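Local coordinates for LPXTG cell wall surface protein (Streptococcus gordonii, PDB 4IGB), which is displayed on the streptococcal cell wall and probably acts as an adhesin, the N-terminal N1 and N2 domains of which make up this piece, at residues Asn112-His117 against Val136-Ile141; Val372-Thr377 against Ile389-Lys394; Ser24-Arg29 against Val193-Asp198; Thr99-Gln104 against Glu187-Leu192. All blocks are in the same frame, centred on the assembly; numbering follows the deposited sequence.

Contact 1: Asn112-His117 against Val136-Ile141; sequences NKVTLH and VEFFSI
The hydrophobic core of a beta sandwich closes here, where Val114 and Leu116 of one antiparallel sheet face Phe138 and Val136 of the other. Segment 112-117 lies on strand 103-118 and segment 136-141 on strand 135-142, both in the Sgo0707 N-terminal domain. The strands belong to different sheets, with the CA atoms of Val114 and Phe138 8.0 Å apart, and side chains alone bridge them. Alternate residues of each strand point inward, giving two apolar pairs of different character. In the first, the CG2 methyl of Val114 comes obliquely to the Phe138 ring, 4.0 Å from its CD1, and the two side chains cross at about a right angle. CG of Phe138 stands between its own backbone N and carbonyl carbon (chi1 77°), which turns the ring across Val114 rather than straight at it, so that CD1 and not the far end of the ring meets the methyl. Phe111 packs edge-to-face against it and against Phe139 as well. Phe138 and Phe139 together oppose Phe72 in a classic beta bulge, and the backbone kink shows in the psi of -22° at Phe138. A second classic bulge, Asn112 and Lys113 against Asp175, lies at the start of the other segment, where Asn112 ND2 bonds to Asp175 OD1 and Thr177 OG1. Leu74, Ala174, Ile172 and Phe170 fill in around the inward-facing residues. The second pair meets tip to tip: Leu116 CD2 sits 3.9 Å from Val136 CB and almost as near its CG2, while Leu116 CG is 4.1 Å from Val136 CG1.

Contact 2: Val372-Thr377 against Ile389-Lys394; sequences VTVKMT and IIITYK
This is an apolar contact across the interior of the beta sandwich of the N2 domain (adhesin clan), with Val374 and Met376 on one side and Ile391 and Ile389 on the other. Strand 371-376 pairs with 333-338 and 363-368, whereas 389-397 pairs with 310-317 and 343-352, so the two strands reach each other through side chains. Both isoleucines carry CG1 opposite the carbonyl carbon and continue extended at chi2, which pushes their CD1 methyls forward. Ile391 CD1 ends against the fork of Val374, 4.0 Å from its CB. Met376 folds at both chi2 and chi3 (-50° and -66°), bringing its CE within 3.9 Å of Ile389 CD1. Met335 packs on both isoleucines, and Leu348 on Val374 and Tyr393. Beyond Met376 the strand gives way to helix 378-382, with Thr377 as its N-cap. At the opposite end Tyr393 spans the gap by way of one water, and the CG2 of Ile391 lies over one face of its ring near the rim. The water accepts from Tyr393 OH at 2.8 Å and donates to Val372 O at 2.7 Å; a weak bond from Val374 N, 3.3 Å long, also reaches it.

Contact 3: Ser24-Arg29 against Val193-Asp198; sequences STLDIR and VMKPTD. With NA (sodium ion), chain M; SO4 (sulfate ion), chain J.
Lys195 NZ, at the end of a chain that runs past Leu26, is gripped by Asn255 OD1 of helix 250-256 and, weakly, by a sulfate, 3.5 Å from its O1. The sulfate, probably from the crystallisation liquor, is also hydrogen-bonded to Tyr286 OH. Lysine and leucine touch through carbon: Leu26 CD2 lies 4.2 Å from Lys195 CD. On either side of CD the lysine chain bends (chi3 64°, chi4 61°), turning the ammonium group toward the helix and the anion. The second touching pair is Ile28 and Val193, whose side chains meet tip to tip, with Ile28 CD1 4.1 Å from Val193 CG1. To make this reach, Ile28 sets its CG1 between the backbone N and the carbonyl carbon (chi1 58°) and then runs straight out to CD1. Tyr286 of strand 280-287 packs against Ile28, Val193 and Lys195 alike. In the fold, the contact lays the loop between strands 14-19 and 29-30 against Lys195 and the short strand 193-194 just before it, an outermost strand of a five-stranded mixed sheet in the N-terminal domain. Leu26 touches Leu327 and Asp27 forms a salt bridge with Lys324, both in the N2 domain; a second salt bridge joins Asp27 to Lys289. At the far end of 193-198 the chain reaches a sodium site. Asp198 OD1 binds the metal at 2.6 Å, while Asp198 OD2 is 3.3 Å from it, so the carboxylate coordinates through one oxygen. Asp200 and the backbone oxygen of Thr248 are further ligands, and a water binds 2.5 Å from the sodium.

Contact 4: Thr99-Gln104 against Glu187-Leu192; sequences TVNGKQ and ETDLKL
Val100 holds CG1 opposite its backbone N (chi1 178°), and Leu190 extends from a CG opposite its carbonyl carbon (chi1 -55°); between them these torsions bring Val100 CG1 to 3.8 Å from Leu190 CD2. The two side chains cross obliquely. Val100 opens the type I' turn of a two-residue beta hairpin joining strands 84-100 and 103-118, with Asn101 and Gly102 at the corners, both with positive phi. The turn is closed by Val100 N to Lys103 O at 2.7 Å and Lys103 N to Val100 O at 2.8 Å. Polar groups border the apolar pair. Asn101 ND2 and Asp189 OD1 stand 4.5 Å apart, too far to bond, but share Tyr182 OH, the asparagine only weakly. Lys103 forms a cation-pi contact with the same tyrosine and a hydrogen bond to Thr186 OG1. A water links the opposite charges, accepting from Lys103 NZ at 3.0 Å and donating to Asp189 OD2 at 3.3 Å. The hairpin tip thus rests against the loop after strand 170-182: Leu190 packs on Ile180 and Tyr182 of that strand, Ile287 of strand 280-287 touches both Val100 and Leu190, and strand 420-423 of the N2 domain borders Asn101 and Asp189.

In the fold
From the N terminus, segment 24-29 opens the longest loop, which contact 3 closes at 193-198. Contact 4 nests within it, running from the 99-104 hairpin to 187-192, and contact 1 nests within contact 4, its 112-117 segment lying further along the strand that leaves the hairpin. Contacts 3 and 4 touch directly, Arg29 NH1 lying 2.8 Å from Thr99 O in a probable hydrogen bond. Contact 1 joins the two large sheets of the N-terminal domain; contacts 3 and 4 bring loops against strands nearer the centre of the chain. Contact 2 follows in series, closing a short loop that holds helix 378-382 within the N2 domain, its centre about 49 Å from that of contact 1.

Contact 1: Asn112-His117 against Val136-Ile141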
loop_
_atom_site.group_PDB
_atom_site.type_symbol
_atom_site.label_atom_id
_atom_site.label_comp_id
_atom_site.label_asym_id
_atom_site.label_seq_id
_atom_site.Cartn_x
_atom_site.Cartn_y
_atom_site.Cartn_z
ATOM N N ASN B 112 -5.277 -6.964 -15.369
ATOM C CA ASN B 112 -6.440 -7.814 -15.582
ATOM C C ASN B 112 -6.990 -7.574 -16.964
ATOM O O ASN B 112 -7.469 -8.491 -17.621
ATOM C CB ASN B 112 -7.500 -7.495 -14.539
ATOM C CG ASN B 112 -6.953 -7.603 -13.127
ATOM O OD1 ASN B 112 -6.408 -8.645 -12.739
ATOM N ND2 ASN B 112 -7.058 -6.515 -12.364
ATOM N N LYS B 113 -6.911 -6.321 -17.399
ATOM C CA LYS B 113 -7.418 -5.947 -18.702
ATOM C C LYS B 113 -6.872 -4.581 -19.082
ATOM O O LYS B 113 -6.769 -3.673 -18.248
ATOM C CB LYS B 113 -8.956 -5.912 -18.709
ATOM C CG LYS B 113 -9.549 -5.520 -20.054
ATOM C CD LYS B 113 -11.076 -5.425 -20.015
ATOM C CE LYS B 113 -11.703 -6.815 -19.932
ATOM N NZ LYS B 113 -13.180 -6.746 -19.665
ATOM N N VAL B 114 -6.502 -4.450 -20.343
ATOM C CA VAL B 114 -6.228 -3.139 -20.917
ATOM C C VAL B 114 -7.105 -3.015 -22.145
ATOM O O VAL B 114 -7.103 -3.893 -23.010
ATOM C CB VAL B 114 -4.738 -2.966 -21.301
ATOM C CG1 VAL B 114 -4.496 -1.592 -21.995
ATOM C CG2 VAL B 114 -3.844 -3.142 -20.062
ATOM N N THR B 115 -7.876 -1.938 -22.202
ATOM C CA THR B 115 -8.738 -1.671 -23.343
ATOM C C THR B 115 -8.213 -0.446 -24.089
ATOM O O THR B 115 -8.040 0.628 -23.499
ATOM C CB THR B 115 -10.193 -1.378 -22.897
ATOM O OG1 THR B 115 -10.689 -2.460 -22.094
ATOM C CG2 THR B 115 -11.096 -1.180 -24.119
ATOM N N LEU B 116 -7.958 -0.623 -25.380
ATOM C CA LEU B 116 -7.566 0.468 -26.269
ATOM C C LEU B 116 -8.821 1.053 -26.898
ATOM O O LEU B 116 -9.524 0.366 -27.642
ATOM C CB LEU B 116 -6.634 -0.058 -27.376
ATOM C CG LEU B 116 -5.114 -0.069 -27.141
ATOM C CD1 LEU B 116 -4.728 -0.301 -25.694
ATOM C CD2 LEU B 116 -4.417 -1.078 -28.048
ATOM N N HIS B 117 -9.103 2.313 -26.588
ATOM C CA HIS B 117 -10.230 3.029 -27.171
ATOM C C HIS B 117 -9.778 3.818 -28.393
ATOM O O HIS B 117 -9.053 4.808 -28.279
ATOM C CB HIS B 117 -10.864 3.980 -26.143
ATOM C CG HIS B 117 -11.558 3.273 -25.018
ATOM N ND1 HIS B 117 -12.901 2.958 -25.052
ATOM C CD2 HIS B 117 -11.092 2.799 -23.839
ATOM C CE1 HIS B 117 -13.233 2.333 -23.937
ATOM N NE2 HIS B 117 -12.152 2.220 -23.185
ATOM N N VAL B 136 0.825 -0.027 -29.305
ATOM C CA VAL B 136 0.379 1.078 -28.474
ATOM C C VAL B 136 0.990 0.918 -27.079
ATOM O O VAL B 136 1.047 -0.186 -26.530
ATOM C CB VAL B 136 -1.169 1.139 -28.397
ATOM C CG1 VAL B 136 -1.631 2.122 -27.343
ATOM C CG2 VAL B 136 -1.767 1.493 -29.759
ATOM N N GLU B 137 1.458 2.025 -26.519
ATOM C CA GLU B 137 2.086 2.040 -25.205
ATOM C C GLU B 137 1.059 1.761 -24.102
ATOM O O GLU B 137 -0.071 2.245 -24.167
ATOM C CB GLU B 137 2.720 3.416 -24.985
ATOM C CG GLU B 137 3.478 3.572 -23.674
ATOM C CD GLU B 137 4.837 2.883 -23.691
ATOM O OE1 GLU B 137 5.460 2.772 -24.773
ATOM O OE2 GLU B 137 5.284 2.440 -22.609
ATOM N N PHE B 138 1.435 0.993 -23.085
ATOM C CA PHE B 138 0.578 0.918 -21.901
ATOM C C PHE B 138 1.297 0.922 -20.556
ATOM O O PHE B 138 0.705 1.293 -19.548
ATOM C CB PHE B 138 -0.423 -0.249 -21.985
ATOM C CG PHE B 138 0.171 -1.599 -21.714
ATOM C CD1 PHE B 138 0.043 -2.185 -20.465
ATOM C CD2 PHE B 138 0.838 -2.303 -22.718
ATOM C CE1 PHE B 138 0.577 -3.440 -20.215
ATOM C CE2 PHE B 138 1.379 -3.553 -22.469
ATOM C CZ PHE B 138 1.243 -4.129 -21.226
ATOM N N PHE B 139 2.571 0.541 -20.535
ATOM C CA PHE B 139 3.253 0.307 -19.269
ATOM C C PHE B 139 4.767 0.312 -19.396
ATOM O O PHE B 139 5.327 -0.236 -20.350
ATOM C CB PHE B 139 2.789 -1.045 -18.690
ATOM C CG PHE B 139 3.485 -1.444 -17.416
ATOM C CD1 PHE B 139 3.185 -0.814 -16.216
ATOM C CD2 PHE B 139 4.421 -2.470 -17.414
ATOM C CE1 PHE B 139 3.805 -1.194 -15.031
ATOM C CE2 PHE B 139 5.050 -2.857 -16.226
ATOM C CZ PHE B 139 4.746 -2.215 -15.044
ATOM N N SER B 140 5.440 0.914 -18.416
ATOM C CA SER B 140 6.896 0.852 -18.380
ATOM C C SER B 140 7.367 0.855 -16.949
ATOM O O SER B 140 6.645 1.289 -16.038
ATOM C CB SER B 140 7.547 2.017 -19.154
ATOM O OG SER B 140 7.312 3.260 -18.503
ATOM N N ILE B 141 8.582 0.357 -16.763
ATOM C CA ILE B 141 9.258 0.393 -15.479
ATOM C C ILE B 141 10.572 1.151 -15.648
ATOM O O ILE B 141 11.393 0.799 -16.489
ATOM C CB ILE B 141 9.564 -1.027 -14.991
ATOM C CG1 ILE B 141 8.271 -1.837 -14.914
ATOM C CG2 ILE B 141 10.284 -0.992 -13.645
ATOM C CD1 ILE B 141 8.487 -3.295 -14.539
#

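Contact 2: Val372-Thr377 against Ile389-Lys394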
loop_
_atom_site.group_PDB
_atom_site.type_symbol
_atom_site.label_atom_id
_atom_site.label_comp_id
_atom_site.label_asym_id
_atom_site.label_seq_id
_atom_site.Cartn_x
_atom_site.Cartn_y
_atom_site.Cartn_z
ATOM N N VAL B 372 -5.589 -11.124 25.994
ATOM C CA VAL B 372 -5.851 -9.892 26.729
ATOM C C VAL B 372 -5.573 -8.669 25.865
ATOM O O VAL B 372 -4.464 -8.500 25.347
ATOM C CB VAL B 372 -5.027 -9.807 28.021
ATOM C CG1 VAL B 372 -5.210 -8.429 28.674
ATOM C CG2 VAL B 372 -5.444 -10.912 28.971
ATOM N N THR B 373 -6.583 -7.824 25.703
ATOM C CA THR B 373 -6.492 -6.711 24.766
ATOM C C THR B 373 -6.617 -5.373 25.472
ATOM O O THR B 373 -7.576 -5.128 26.196
ATOM C CB THR B 373 -7.561 -6.815 23.667
ATOM O OG1 THR B 373 -7.324 -7.997 22.897
ATOM C CG2 THR B 373 -7.525 -5.599 22.742
ATOM N N VAL B 374 -5.634 -4.511 25.264
ATOM C CA VAL B 374 -5.705 -3.159 25.790
ATOM C C VAL B 374 -6.124 -2.203 24.684
ATOM O O VAL B 374 -5.534 -2.198 23.608
ATOM C CB VAL B 374 -4.369 -2.706 26.384
ATOM C CG1 VAL B 374 -4.438 -1.223 26.759
ATOM C CG2 VAL B 374 -4.018 -3.568 27.578
ATOM N N LYS B 375 -7.148 -1.399 24.960
ATOM C CA LYS B 375 -7.663 -0.436 23.995
ATOM C C LYS B 375 -7.555 0.947 24.594
ATOM O O LYS B 375 -8.136 1.210 25.653
ATOM C CB LYS B 375 -9.135 -0.727 23.677
ATOM C CG LYS B 375 -9.418 -2.179 23.298
ATOM C CD LYS B 375 -10.893 -2.397 22.964
ATOM C CE LYS B 375 -11.193 -3.877 22.716
ATOM N NZ LYS B 375 -12.480 -4.069 21.983
ATOM N N MET B 376 -6.810 1.829 23.931
ATOM C CA MET B 376 -6.718 3.212 24.379
ATOM C C MET B 376 -8.076 3.835 24.133
ATOM O O MET B 376 -8.721 3.518 23.146
ATOM C CB MET B 376 -5.618 3.970 23.629
ATOM C CG MET B 376 -4.298 3.219 23.570
ATOM S SD MET B 376 -3.753 2.601 25.188
ATOM C CE MET B 376 -3.445 4.131 26.091
ATOM N N THR B 377 -8.521 4.697 25.046
ATOM C CA THR B 377 -9.816 5.353 24.903
ATOM C C THR B 377 -9.768 6.498 23.892
ATOM O O THR B 377 -8.693 7.022 23.571
ATOM C CB THR B 377 -10.279 5.970 26.229
ATOM O OG1 THR B 377 -9.305 6.934 26.648
ATOM C CG2 THR B 377 -10.438 4.904 27.293
ATOM N N ILE B 389 3.985 3.903 24.638
ATOM C CA ILE B 389 3.090 3.346 25.641
ATOM C C ILE B 389 3.724 2.060 26.120
ATOM O O ILE B 389 4.171 1.262 25.310
ATOM C CB ILE B 389 1.704 3.076 25.053
ATOM C CG1 ILE B 389 1.115 4.393 24.534
ATOM C CG2 ILE B 389 0.812 2.363 26.073
ATOM C CD1 ILE B 389 -0.221 4.249 23.835
ATOM N N ILE B 390 3.794 1.880 27.435
ATOM C CA ILE B 390 4.484 0.737 28.015
ATOM C C ILE B 390 3.485 -0.086 28.794
ATOM O O ILE B 390 2.859 0.415 29.728
ATOM C CB ILE B 390 5.565 1.172 29.023
ATOM C CG1 ILE B 390 6.365 2.368 28.499
ATOM C CG2 ILE B 390 6.462 0.012 29.397
ATOM C CD1 ILE B 390 7.020 2.124 27.204
ATOM N N ILE B 391 3.337 -1.355 28.431
ATOM C CA ILE B 391 2.396 -2.204 29.147
ATOM C C ILE B 391 3.143 -3.336 29.808
ATOM O O ILE B 391 3.896 -4.063 29.155
ATOM C CB ILE B 391 1.326 -2.793 28.223
ATOM C CG1 ILE B 391 0.610 -1.680 27.463
ATOM C CG2 ILE B 391 0.367 -3.666 29.016
ATOM C CD1 ILE B 391 -0.405 -2.189 26.500
ATOM N N THR B 392 2.931 -3.482 31.111
ATOM C CA THR B 392 3.579 -4.548 31.854
ATOM C C THR B 392 2.551 -5.589 32.296
ATOM O O THR B 392 1.636 -5.277 33.045
ATOM C CB THR B 392 4.338 -3.966 33.058
ATOM O OG1 THR B 392 5.237 -2.961 32.578
ATOM C CG2 THR B 392 5.133 -5.048 33.765
ATOM N N TYR B 393 2.707 -6.821 31.819
ATOM C CA TYR B 393 1.761 -7.891 32.116
ATOM C C TYR B 393 2.337 -8.858 33.131
ATOM O O TYR B 393 3.392 -9.459 32.904
ATOM C CB TYR B 393 1.436 -8.695 30.857
ATOM C CG TYR B 393 1.007 -7.894 29.639
ATOM C CD1 TYR B 393 -0.336 -7.711 29.343
ATOM C CD2 TYR B 393 1.949 -7.371 28.756
ATOM C CE1 TYR B 393 -0.730 -7.021 28.211
ATOM C CE2 TYR B 393 1.557 -6.675 27.616
ATOM C CZ TYR B 393 0.221 -6.504 27.352
ATOM O OH TYR B 393 -0.180 -5.815 26.226
ATOM N N LYS B 394 1.641 -9.024 34.243
ATOM C CA LYS B 394 2.025 -10.016 35.226
ATOM C C LYS B 394 1.264 -11.311 34.962
ATOM O O LYS B 394 0.035 -11.313 34.899
ATOM C CB LYS B 394 1.713 -9.508 36.640
ATOM C CG LYS B 394 2.598 -8.362 37.109
ATOM C CD LYS B 394 2.227 -7.930 38.530
ATOM C CE LYS B 394 3.196 -6.887 39.077
ATOM N NZ LYS B 394 2.796 -6.395 40.429
HETATM O O HOH W 1 -2.880 -6.360 25.687
#

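Contact 3: Ser24-Arg29 against Val193-Asp198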
loop_
_atom_site.group_PDB
_atom_site.type_symbol
_atom_site.label_atom_id
_atom_site.label_comp_id
_atom_site.label_asym_id
_atom_site.label_seq_id
_atom_site.Cartn_x
_atom_site.Cartn_y
_atom_site.Cartn_z
ATOM N N SER B 24 2.952 15.342 -0.062
ATOM C CA SER B 24 4.286 15.214 -0.652
ATOM C C SER B 24 5.384 14.955 0.375
ATOM O O SER B 24 6.479 14.539 0.012
ATOM C CB SER B 24 4.653 16.464 -1.456
ATOM O OG SER B 24 5.010 17.516 -0.574
ATOM N N THR B 25 5.107 15.202 1.650
ATOM C CA THR B 25 6.120 14.978 2.680
ATOM C C THR B 25 5.764 13.844 3.664
ATOM O O THR B 25 6.345 13.733 4.752
ATOM C CB THR B 25 6.474 16.281 3.450
ATOM O OG1 THR B 25 5.287 16.849 4.022
ATOM C CG2 THR B 25 7.126 17.304 2.511
ATOM N N LEU B 26 4.818 13.002 3.267
ATOM C CA LEU B 26 4.507 11.786 4.017
ATOM C C LEU B 26 5.788 10.996 4.242
ATOM O O LEU B 26 6.659 10.961 3.384
ATOM C CB LEU B 26 3.525 10.922 3.225
ATOM C CG LEU B 26 2.022 10.955 3.506
ATOM C CD1 LEU B 26 1.595 12.210 4.203
ATOM C CD2 LEU B 26 1.241 10.735 2.211
ATOM N N ASP B 27 5.903 10.359 5.396
ATOM C CA ASP B 27 7.050 9.512 5.677
ATOM C C ASP B 27 6.696 8.031 5.519
ATOM O O ASP B 27 7.184 7.181 6.261
ATOM C CB ASP B 27 7.550 9.777 7.100
ATOM C CG ASP B 27 8.909 9.168 7.368
ATOM O OD1 ASP B 27 9.629 8.864 6.390
ATOM O OD2 ASP B 27 9.265 9.003 8.558
ATOM N N ILE B 28 5.832 7.708 4.568
ATOM C CA ILE B 28 5.460 6.307 4.409
ATOM C C ILE B 28 6.596 5.543 3.730
ATOM O O ILE B 28 7.523 6.141 3.184
ATOM C CB ILE B 28 4.134 6.140 3.659
ATOM C CG1 ILE B 28 4.220 6.788 2.284
ATOM C CG2 ILE B 28 3.003 6.736 4.484
ATOM C CD1 ILE B 28 2.943 6.735 1.504
ATOM N N ARG B 29 6.556 4.217 3.795
ATOM C CA ARG B 29 7.595 3.445 3.138
ATOM C C ARG B 29 7.254 3.184 1.688
ATOM O O ARG B 29 6.197 2.637 1.384
ATOM C CB ARG B 29 7.802 2.109 3.824
ATOM C CG ARG B 29 8.812 1.272 3.082
ATOM C CD ARG B 29 9.251 0.095 3.901
ATOM N NE ARG B 29 10.434 -0.506 3.302
ATOM C CZ ARG B 29 11.218 -1.372 3.924
ATOM N NH1 ARG B 29 10.942 -1.728 5.179
ATOM N NH2 ARG B 29 12.277 -1.868 3.291
ATOM N N VAL B 193 -0.722 0.758 0.482
ATOM C CA VAL B 193 -1.027 2.156 0.220
ATOM C C VAL B 193 -0.621 2.553 -1.192
ATOM O O VAL B 193 0.434 2.149 -1.696
ATOM C CB VAL B 193 -0.352 3.090 1.247
ATOM C CG1 VAL B 193 -0.463 4.557 0.817
ATOM C CG2 VAL B 193 -0.956 2.866 2.618
ATOM N N MET B 194 -1.486 3.319 -1.842
ATOM C CA MET B 194 -1.161 3.902 -3.131
ATOM C C MET B 194 -1.303 5.418 -3.058
ATOM O O MET B 194 -2.136 5.938 -2.311
ATOM C CB MET B 194 -2.044 3.332 -4.228
ATOM C CG MET B 194 -1.689 1.878 -4.600
ATOM S SD MET B 194 -2.450 1.324 -6.147
ATOM C CE MET B 194 -1.439 2.194 -7.347
ATOM N N LYS B 195 -0.488 6.123 -3.826
ATOM C CA LYS B 195 -0.535 7.581 -3.816
ATOM C C LYS B 195 -0.451 8.141 -5.236
ATOM O O LYS B 195 0.613 8.548 -5.685
ATOM C CB LYS B 195 0.590 8.136 -2.943
ATOM C CG LYS B 195 0.607 9.668 -2.852
ATOM C CD LYS B 195 1.734 10.156 -1.956
ATOM C CE LYS B 195 3.093 9.805 -2.510
ATOM N NZ LYS B 195 3.310 10.432 -3.823
ATOM N N PRO B 196 -1.578 8.155 -5.953
ATOM C CA PRO B 196 -1.556 8.702 -7.313
ATOM C C PRO B 196 -1.202 10.183 -7.234
ATOM O O PRO B 196 -1.682 10.856 -6.322
ATOM C CB PRO B 196 -3.010 8.582 -7.775
ATOM C CG PRO B 196 -3.714 7.764 -6.753
ATOM C CD PRO B 196 -2.941 7.866 -5.482
ATOM N N THR B 197 -0.394 10.682 -8.161
ATOM C CA THR B 197 -0.081 12.108 -8.200
ATOM C C THR B 197 -0.200 12.650 -9.614
ATOM O O THR B 197 -0.194 11.898 -10.587
ATOM C CB THR B 197 1.350 12.389 -7.709
ATOM O OG1 THR B 197 2.276 11.758 -8.594
ATOM C CG2 THR B 197 1.552 11.855 -6.303
ATOM N N ASP B 198 -0.310 13.966 -9.730
ATOM C CA ASP B 198 -0.254 14.597 -11.038
ATOM C C ASP B 198 -1.333 14.103 -11.974
ATOM O O ASP B 198 -1.098 13.962 -13.176
ATOM C CB ASP B 198 1.115 14.387 -11.709
ATOM C CG ASP B 198 1.327 15.350 -12.876
ATOM O OD1 ASP B 198 0.838 16.498 -12.765
ATOM O OD2 ASP B 198 1.934 14.968 -13.898
HETATM NA NA NA M . 1.785 18.156 -14.603
HETATM S S SO4 J . 7.317 9.556 -3.268
HETATM O O1 SO4 J . 6.718 10.889 -3.270
HETATM O O2 SO4 J . 6.559 8.685 -4.150
HETATM O O3 SO4 J . 7.300 9.032 -1.904
HETATM O O4 SO4 J . 8.689 9.628 -3.771
HETATM O O HOH W 2 4.109 17.693 -13.995
#

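Contact 4: Thr99-Gln104 against Glu187-Leu192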
loop_
_atom_site.group_PDB
_atom_site.type_symbol
_atom_site.label_atom_id
_atom_site.label_comp_id
_atom_site.label_asym_id
_atom_site.label_seq_id
_atom_site.Cartn_x
_atom_site.Cartn_y
_atom_site.Cartn_z
ATOM N N THR B 99 12.196 -5.351 3.330
ATOM C CA THR B 99 12.054 -6.204 4.499
ATOM C C THR B 99 11.222 -5.488 5.548
ATOM O O THR B 99 11.520 -4.348 5.922
ATOM C CB THR B 99 13.412 -6.557 5.082
ATOM O OG1 THR B 99 14.207 -7.165 4.058
ATOM C CG2 THR B 99 13.263 -7.523 6.270
ATOM N N VAL B 100 10.169 -6.151 6.012
ATOM C CA VAL B 100 9.229 -5.540 6.941
ATOM C C VAL B 100 8.927 -6.513 8.081
ATOM O O VAL B 100 8.537 -7.663 7.837
ATOM C CB VAL B 100 7.903 -5.187 6.234
ATOM C CG1 VAL B 100 6.921 -4.603 7.215
ATOM C CG2 VAL B 100 8.132 -4.229 5.063
ATOM N N ASN B 101 9.093 -6.056 9.320
ATOM C CA ASN B 101 8.872 -6.901 10.496
ATOM C C ASN B 101 9.702 -8.178 10.413
ATOM O O ASN B 101 9.203 -9.262 10.724
ATOM C CB ASN B 101 7.385 -7.280 10.644
ATOM C CG ASN B 101 6.472 -6.075 10.875
ATOM O OD1 ASN B 101 6.831 -5.112 11.564
ATOM N ND2 ASN B 101 5.276 -6.131 10.295
ATOM N N GLY B 102 10.958 -8.045 9.980
ATOM C CA GLY B 102 11.847 -9.175 9.790
ATOM C C GLY B 102 11.565 -10.028 8.553
ATOM O O GLY B 102 12.320 -10.954 8.249
ATOM N N LYS B 103 10.494 -9.717 7.828
ATOM C CA LYS B 103 10.053 -10.551 6.702
ATOM C C LYS B 103 10.264 -9.905 5.329
ATOM O O LYS B 103 9.973 -8.722 5.128
ATOM C CB LYS B 103 8.569 -10.904 6.858
ATOM C CG LYS B 103 8.235 -11.752 8.092
ATOM C CD LYS B 103 6.716 -11.863 8.254
ATOM C CE LYS B 103 6.322 -13.044 9.122
ATOM N NZ LYS B 103 4.843 -13.012 9.356
ATOM N N GLN B 104 10.749 -10.693 4.377
ATOM C CA GLN B 104 10.814 -10.239 2.992
ATOM C C GLN B 104 9.414 -10.094 2.380
ATOM O O GLN B 104 8.543 -10.969 2.540
ATOM C CB GLN B 104 11.651 -11.192 2.141
ATOM C CG GLN B 104 11.536 -10.930 0.644
ATOM C CD GLN B 104 12.320 -11.942 -0.179
ATOM O OE1 GLN B 104 13.353 -12.444 0.267
ATOM N NE2 GLN B 104 11.825 -12.256 -1.379
ATOM N N GLU B 187 0.644 -14.949 6.905
ATOM C CA GLU B 187 -0.442 -14.037 6.594
ATOM C C GLU B 187 0.060 -12.598 6.466
ATOM O O GLU B 187 0.809 -12.121 7.305
ATOM C CB GLU B 187 -1.550 -14.158 7.643
ATOM C CG GLU B 187 -2.327 -15.483 7.543
ATOM C CD GLU B 187 -3.057 -15.845 8.837
ATOM O OE1 GLU B 187 -4.303 -15.733 8.875
ATOM O OE2 GLU B 187 -2.376 -16.253 9.810
ATOM N N THR B 188 -0.329 -11.923 5.392
ATOM C CA THR B 188 0.158 -10.571 5.147
ATOM C C THR B 188 -0.775 -9.558 5.816
ATOM O O THR B 188 -1.868 -9.298 5.329
ATOM C CB THR B 188 0.305 -10.272 3.632
ATOM O OG1 THR B 188 1.143 -11.265 3.021
ATOM C CG2 THR B 188 0.926 -8.885 3.410
ATOM N N ASP B 189 -0.325 -9.017 6.945
ATOM C CA ASP B 189 -1.070 -8.025 7.730
ATOM C C ASP B 189 -0.862 -6.599 7.204
ATOM O O ASP B 189 -1.471 -5.653 7.694
ATOM C CB ASP B 189 -0.634 -8.100 9.200
ATOM C CG ASP B 189 0.903 -8.236 9.364
ATOM O OD1 ASP B 189 1.656 -7.963 8.396
ATOM O OD2 ASP B 189 1.368 -8.630 10.466
ATOM N N LEU B 190 0.006 -6.444 6.214
ATOM C CA LEU B 190 0.292 -5.122 5.648
ATOM C C LEU B 190 -0.892 -4.566 4.882
ATOM O O LEU B 190 -1.587 -5.298 4.181
ATOM C CB LEU B 190 1.504 -5.188 4.724
ATOM C CG LEU B 190 2.784 -5.758 5.341
ATOM C CD1 LEU B 190 3.891 -5.844 4.308
ATOM C CD2 LEU B 190 3.225 -4.919 6.554
ATOM N N LYS B 191 -1.110 -3.261 5.008
ATOM C CA LYS B 191 -2.197 -2.599 4.293
ATOM C C LYS B 191 -1.634 -1.758 3.158
ATOM O O LYS B 191 -0.996 -0.720 3.376
ATOM C CB LYS B 191 -3.048 -1.755 5.253
ATOM C CG LYS B 191 -3.674 -2.582 6.385
ATOM C CD LYS B 191 -4.558 -3.714 5.867
ATOM C CE LYS B 191 -4.891 -4.670 7.010
ATOM N NZ LYS B 191 -5.555 -5.921 6.538
ATOM N N LEU B 192 -1.874 -2.210 1.938
ATOM C CA LEU B 192 -1.269 -1.576 0.785
ATOM C C LEU B 192 -1.686 -0.123 0.699
ATOM O O LEU B 192 -2.856 0.189 0.795
ATOM C CB LEU B 192 -1.696 -2.279 -0.498
ATOM C CG LEU B 192 -1.184 -1.587 -1.751
ATOM C CD1 LEU B 192 0.349 -1.615 -1.795
ATOM C CD2 LEU B 192 -1.790 -2.238 -3.005
HETATM O O HOH W 3 4.006 -10.530 10.732
#